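Side-chain contacts in calcium uptake protein 2, mitochondrial (Homo sapiens, PDB 6LB7), which probably serves as a calcium-sensing regulator of mitochondrial calcium uptake, binding a calcium ion in an EF-hand loop: residues 19-23 with 24-28; 49-52 with 53-57. All blocks are in the same frame, centred on the assembly; numbering follows the deposited sequence.

Interaction 1 (19-23 with 24-28); sequences SLEHE and GEYYM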
loop_
_atom_site.group_PDB
_atom_site.type_symbol
_atom_site.label_atom_id
_atom_site.label_comp_id
_atom_site.label_asym_id
_atom_site.label_seq_id
_atom_site.Cartn_x
_atom_site.Cartn_y
_atom_site.Cartn_z
ATOM N N SER B 19 1.154 27.352 21.142
ATOM C CA SER B 19 1.233 28.614 21.858
ATOM C C SER B 19 0.046 28.845 22.785
ATOM O O SER B 19 -0.037 29.909 23.411
ATOM C CB SER B 19 1.361 29.779 20.865
ATOM O OG SER B 19 0.185 29.948 20.091
ATOM N N LEU B 20 -0.858 27.876 22.909
ATOM C CA LEU B 20 -2.092 28.039 23.661
ATOM C C LEU B 20 -2.298 26.860 24.606
ATOM O O LEU B 20 -1.849 25.738 24.339
ATOM C CB LEU B 20 -3.301 28.166 22.716
ATOM C CG LEU B 20 -3.319 29.386 21.787
ATOM C CD1 LEU B 20 -4.618 29.412 20.996
ATOM C CD2 LEU B 20 -3.159 30.666 22.581
ATOM N N GLU B 21 -2.985 27.125 25.716
ATOM C CA GLU B 21 -3.306 26.114 26.716
ATOM C C GLU B 21 -4.706 26.375 27.258
ATOM O O GLU B 21 -5.112 27.524 27.412
ATOM C CB GLU B 21 -2.274 26.107 27.859
ATOM C CG GLU B 21 -2.444 24.988 28.898
ATOM C CD GLU B 21 -3.379 25.369 30.044
ATOM O OE1 GLU B 21 -3.547 26.579 30.299
ATOM O OE2 GLU B 21 -3.950 24.458 30.685
ATOM N N HIS B 22 -5.442 25.303 27.532
ATOM C CA HIS B 22 -6.749 25.423 28.166
ATOM C C HIS B 22 -7.043 24.120 28.889
ATOM O O HIS B 22 -7.052 23.056 28.261
ATOM C CB HIS B 22 -7.826 25.733 27.132
ATOM C CG HIS B 22 -9.212 25.786 27.691
ATOM N ND1 HIS B 22 -9.669 26.840 28.453
ATOM C CD2 HIS B 22 -10.246 24.919 27.589
ATOM C CE1 HIS B 22 -10.925 26.618 28.796
ATOM N NE2 HIS B 22 -11.302 25.460 28.280
ATOM N N GLU B 23 -7.250 24.203 30.210
ATOM C CA GLU B 23 -7.688 23.071 31.037
ATOM C C GLU B 23 -6.796 21.849 30.854
ATOM O O GLU B 23 -7.269 20.721 30.711
ATOM C CB GLU B 23 -9.152 22.723 30.754
ATOM C CG GLU B 23 -10.174 23.810 31.171
ATOM C CD GLU B 23 -10.252 24.099 32.690
ATOM O OE1 GLU B 23 -11.277 24.679 33.120
ATOM O OE2 GLU B 23 -9.319 23.749 33.449
ATOM N N GLY B 24 -5.486 22.080 30.851
ATOM C CA GLY B 24 -4.525 21.012 30.703
ATOM C C GLY B 24 -4.249 20.580 29.281
ATOM O O GLY B 24 -3.325 19.782 29.061
ATOM N N GLU B 25 -5.010 21.065 28.308
ATOM C CA GLU B 25 -4.820 20.689 26.914
ATOM C C GLU B 25 -4.119 21.811 26.161
ATOM O O GLU B 25 -4.404 22.993 26.373
ATOM C CB GLU B 25 -6.152 20.365 26.242
ATOM C CG GLU B 25 -6.893 19.200 26.893
ATOM C CD GLU B 25 -6.070 17.921 26.954
ATOM O OE1 GLU B 25 -5.183 17.720 26.094
ATOM O OE2 GLU B 25 -6.320 17.110 27.875
ATOM N N TYR B 26 -3.208 21.434 25.277
ATOM C CA TYR B 26 -2.496 22.410 24.472
ATOM C C TYR B 26 -3.110 22.503 23.085
ATOM O O TYR B 26 -3.708 21.547 22.574
ATOM C CB TYR B 26 -1.008 22.059 24.396
ATOM C CG TYR B 26 -0.337 22.287 25.725
ATOM C CD1 TYR B 26 -0.417 21.336 26.734
ATOM C CD2 TYR B 26 0.329 23.477 25.995
ATOM C CE1 TYR B 26 0.170 21.553 27.966
ATOM C CE2 TYR B 26 0.919 23.702 27.223
ATOM C CZ TYR B 26 0.836 22.737 28.203
ATOM O OH TYR B 26 1.419 22.955 29.424
ATOM N N TYR B 27 -2.961 23.681 22.480
ATOM C CA TYR B 27 -3.536 23.964 21.176
ATOM C C TYR B 27 -2.552 24.776 20.345
ATOM O O TYR B 27 -1.798 25.597 20.872
ATOM C CB TYR B 27 -4.874 24.706 21.293
ATOM C CG TYR B 27 -5.935 23.905 22.030
ATOM C CD1 TYR B 27 -6.113 24.047 23.404
ATOM C CD2 TYR B 27 -6.724 22.977 21.362
ATOM C CE1 TYR B 27 -7.074 23.303 24.082
ATOM C CE2 TYR B 27 -7.694 22.245 22.015
ATOM C CZ TYR B 27 -7.862 22.408 23.379
ATOM O OH TYR B 27 -8.809 21.663 24.026
ATOM N N MET B 28 -2.554 24.519 19.040
ATOM C CA MET B 28 -1.882 25.357 18.063
ATOM C C MET B 28 -2.835 26.404 17.502
ATOM O O MET B 28 -4.020 26.141 17.307
ATOM C CB MET B 28 -1.366 24.502 16.910
ATOM C CG MET B 28 -0.220 23.609 17.235
ATOM S SD MET B 28 0.085 22.593 15.764
ATOM C CE MET B 28 1.784 22.126 16.062
HETATM O O HOH W 1 -9.142 22.059 26.601
#
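The carbonyl O of His22 takes two hydrogen bonds: Glu25 N donates to it at 2.9 Å, from well above the carbonyl plane, and a water donates to it at 2.8 Å. Residues 19-28 form a tight beta hairpin, strands 20-22 and 25-27 running antiparallel and joined by a type I' turn from His22 to Glu25. The hydrogen-bonded pair His22-Glu25 closes with a near-straight return bond from His22 N to Glu25 O, and Leu20 and Tyr27 make the next such pair, their CB atoms touching on the face they share with His22. At the turn, Gly24 has backbone angles (phi 83°) at which a CB would collide with the carbonyl O of Glu23, which explains the glycine.

Glu21 and Tyr26, the non-hydrogen-bonded pair, meet on the other face. With CG anti to the backbone N (chi1 -174°), the Glu21 chain lays that methylene over one face of the Tyr26 ring, 4.1 Å from the ring centroid, a CH-pi contact displaced toward the rim. A bend at chi2 then carries the carboxylate on to the turn, where Glu21 OE2 accepts from Gly24 N at 2.8 Å, met nearly along its C-O axis; OE1 is held separately, by a salt bridge to Lys50. On the face turned away from Tyr26, the Tyr27 ring lies beside His22, CE1 being 4.0 Å from His22 CB, and the water on His22 O sits in the ring plane at its edge, 2.6 Å from Tyr27 OH.

Interaction 2 (49-52 with 53-57); sequences KKLT and KKDIE
Thr52 OG1 accepts from Asp55 N at 3.0 Å and, more weakly, from Lys54 N, two amides of the first helical turn gripping one hydroxyl oxygen. The hydroxyl is brought there by its first torsion (chi1 60°), which sets OG1 between the backbone N and the carbonyl carbon and leaves CG2 anti to the carbonyl carbon. In return, Thr52 N donates to Asp55 OD2 at 3.0 Å; the bond is nearly straight at the hydrogen (170°), yet it reaches OD2 from above the carboxylate plane, tilted 46° out of it. These reciprocal bonds make a capping box, with Thr52 as the N-cap of helix 53-60. Were Asp55 an alanine, Thr52 N would probably be left without its carboxylate acceptor and the residues leading into the helix freer to shift, although the bond from the alanine's own backbone N to Thr52 OG1 could remain.

The tightly packed side of the junction is mostly apolar. Leu51 sets its two methyls against the first turn of the helix: CD2 rests on Asp55 CB at 3.4 Å, while CD1 meets Ile56 CG1 at 3.7 Å, the Leu51 and Ile56 side chains crossing at about a right angle. Ile56 CG1 also lies 3.6 Å from Thr52 O, the oxygen that receives a weak, long bond from Ile56 N. Strand 20-22 lies against this side.

The cap itself faces a looser, more exposed surface. There Lys54 brushes Thr52 OG1 with its CB alone, at 3.5 Å, and its chain, extended as far as CE and bent only at the last torsion, leads away to a salt bridge with Asp58.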
loop_
_atom_site.group_PDB
_atom_site.type_symbol
_atom_site.label_atom_id
_atom_site.label_comp_id
_atom_site.label_asym_id
_atom_site.label_seq_id
_atom_site.Cartn_x
_atom_site.Cartn_y
_atom_site.Cartn_z
ATOM N N LYS B 49 -0.005 31.176 26.139
ATOM C CA LYS B 49 -1.069 31.946 26.756
ATOM C C LYS B 49 -2.178 31.008 27.213
ATOM O O LYS B 49 -2.659 30.181 26.430
ATOM C CB LYS B 49 -1.615 32.992 25.784
ATOM C CG LYS B 49 -0.578 34.028 25.336
ATOM C CD LYS B 49 0.205 34.611 26.513
ATOM C CE LYS B 49 -0.683 35.449 27.438
ATOM N NZ LYS B 49 -0.127 35.518 28.821
ATOM N N LYS B 50 -2.556 31.116 28.487
ATOM C CA LYS B 50 -3.711 30.388 28.993
ATOM C C LYS B 50 -4.983 30.987 28.420
ATOM O O LYS B 50 -5.110 32.207 28.299
ATOM C CB LYS B 50 -3.766 30.439 30.518
ATOM C CG LYS B 50 -2.778 29.541 31.232
ATOM C CD LYS B 50 -2.956 29.659 32.743
ATOM C CE LYS B 50 -2.187 28.580 33.485
ATOM N NZ LYS B 50 -2.713 27.215 33.186
ATOM N N LEU B 51 -5.929 30.125 28.068
ATOM C CA LEU B 51 -7.200 30.554 27.508
ATOM C C LEU B 51 -8.315 30.261 28.497
ATOM O O LEU B 51 -8.378 29.162 29.065
ATOM C CB LEU B 51 -7.484 29.852 26.180
ATOM C CG LEU B 51 -6.620 30.270 24.992
ATOM C CD1 LEU B 51 -7.278 29.852 23.674
ATOM C CD2 LEU B 51 -6.348 31.772 25.031
ATOM N N THR B 52 -9.182 31.243 28.706
ATOM C CA THR B 52 -10.470 30.978 29.320
ATOM C C THR B 52 -11.437 30.477 28.263
ATOM O O THR B 52 -11.174 30.541 27.058
ATOM C CB THR B 52 -11.067 32.228 29.981
ATOM O OG1 THR B 52 -11.258 33.249 28.988
ATOM C CG2 THR B 52 -10.187 32.737 31.105
ATOM N N LYS B 53 -12.597 30.010 28.728
ATOM C CA LYS B 53 -13.594 29.740 27.707
ATOM C C LYS B 53 -14.005 31.015 26.985
ATOM O O LYS B 53 -14.466 30.932 25.849
ATOM C CB LYS B 53 -14.830 29.069 28.305
ATOM C CG LYS B 53 -14.566 27.795 28.980
ATOM C CD LYS B 53 -14.661 26.639 28.108
ATOM C CE LYS B 53 -14.817 25.488 28.858
ATOM N NZ LYS B 53 -13.833 24.544 28.655
ATOM N N LYS B 54 -13.666 32.219 27.493
ATOM C CA LYS B 54 -14.007 33.471 26.807
ATOM C C LYS B 54 -12.943 33.866 25.783
ATOM O O LYS B 54 -13.259 34.494 24.766
ATOM C CB LYS B 54 -14.253 34.622 27.801
ATOM C CG LYS B 54 -14.283 36.018 27.106
ATOM C CD LYS B 54 -14.822 37.187 27.929
ATOM C CE LYS B 54 -14.803 38.481 27.109
ATOM N NZ LYS B 54 -13.414 38.848 26.713
ATOM N N ASP B 55 -11.685 33.496 25.995
ATOM C CA ASP B 55 -10.699 33.727 24.947
ATOM C C ASP B 55 -11.013 32.882 23.715
ATOM O O ASP B 55 -10.812 33.319 22.573
ATOM C CB ASP B 55 -9.317 33.436 25.515
ATOM C CG ASP B 55 -9.000 34.321 26.715
ATOM O OD1 ASP B 55 -9.485 35.469 26.731
ATOM O OD2 ASP B 55 -8.312 33.861 27.655
ATOM N N ILE B 56 -11.592 31.698 23.932
ATOM C CA ILE B 56 -11.752 30.725 22.857
ATOM C C ILE B 56 -12.796 31.196 21.840
ATOM O O ILE B 56 -12.498 31.300 20.646
ATOM C CB ILE B 56 -12.070 29.335 23.433
ATOM C CG1 ILE B 56 -10.784 28.713 24.009
ATOM C CG2 ILE B 56 -12.670 28.445 22.366
ATOM C CD1 ILE B 56 -10.994 27.484 24.904
ATOM N N GLU B 57 -14.020 31.513 22.277
ATOM C CA GLU B 57 -15.103 32.082 21.463
ATOM C C GLU B 57 -14.627 33.298 20.685
ATOM O O GLU B 57 -15.150 33.591 19.602
ATOM C CB GLU B 57 -16.324 32.466 22.306
ATOM C CG GLU B 57 -17.664 32.314 21.622
ATOM C CD GLU B 57 -18.644 33.281 22.150
ATOM O OE1 GLU B 57 -18.214 34.105 22.862
ATOM O OE2 GLU B 57 -19.808 33.199 21.877
#

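How the interactions relate
Interactions 1 and 2 follow in series along the chain, their centres about 9 Å apart, on the same side of the molecule's centre. They share a small mixed sheet in which strand 20-22 lies in the middle, antiparallel to 25-27 and parallel to 49-50. His22 ties the two together: its ND1 and Leu51 O are 2.7 Å apart, its NE2 and Lys53 NZ likewise 2.7 Å, both probable hydrogen bonds, and its ring packs on Ile56. Leu20 CD1 against Leu51 CD1 adds an apolar link. The hairpin and the start of helix 53-60 are thus knitted together although helix 30-38 intervenes; the calcium site at Asp109 to Glu120 comes later in the sequence.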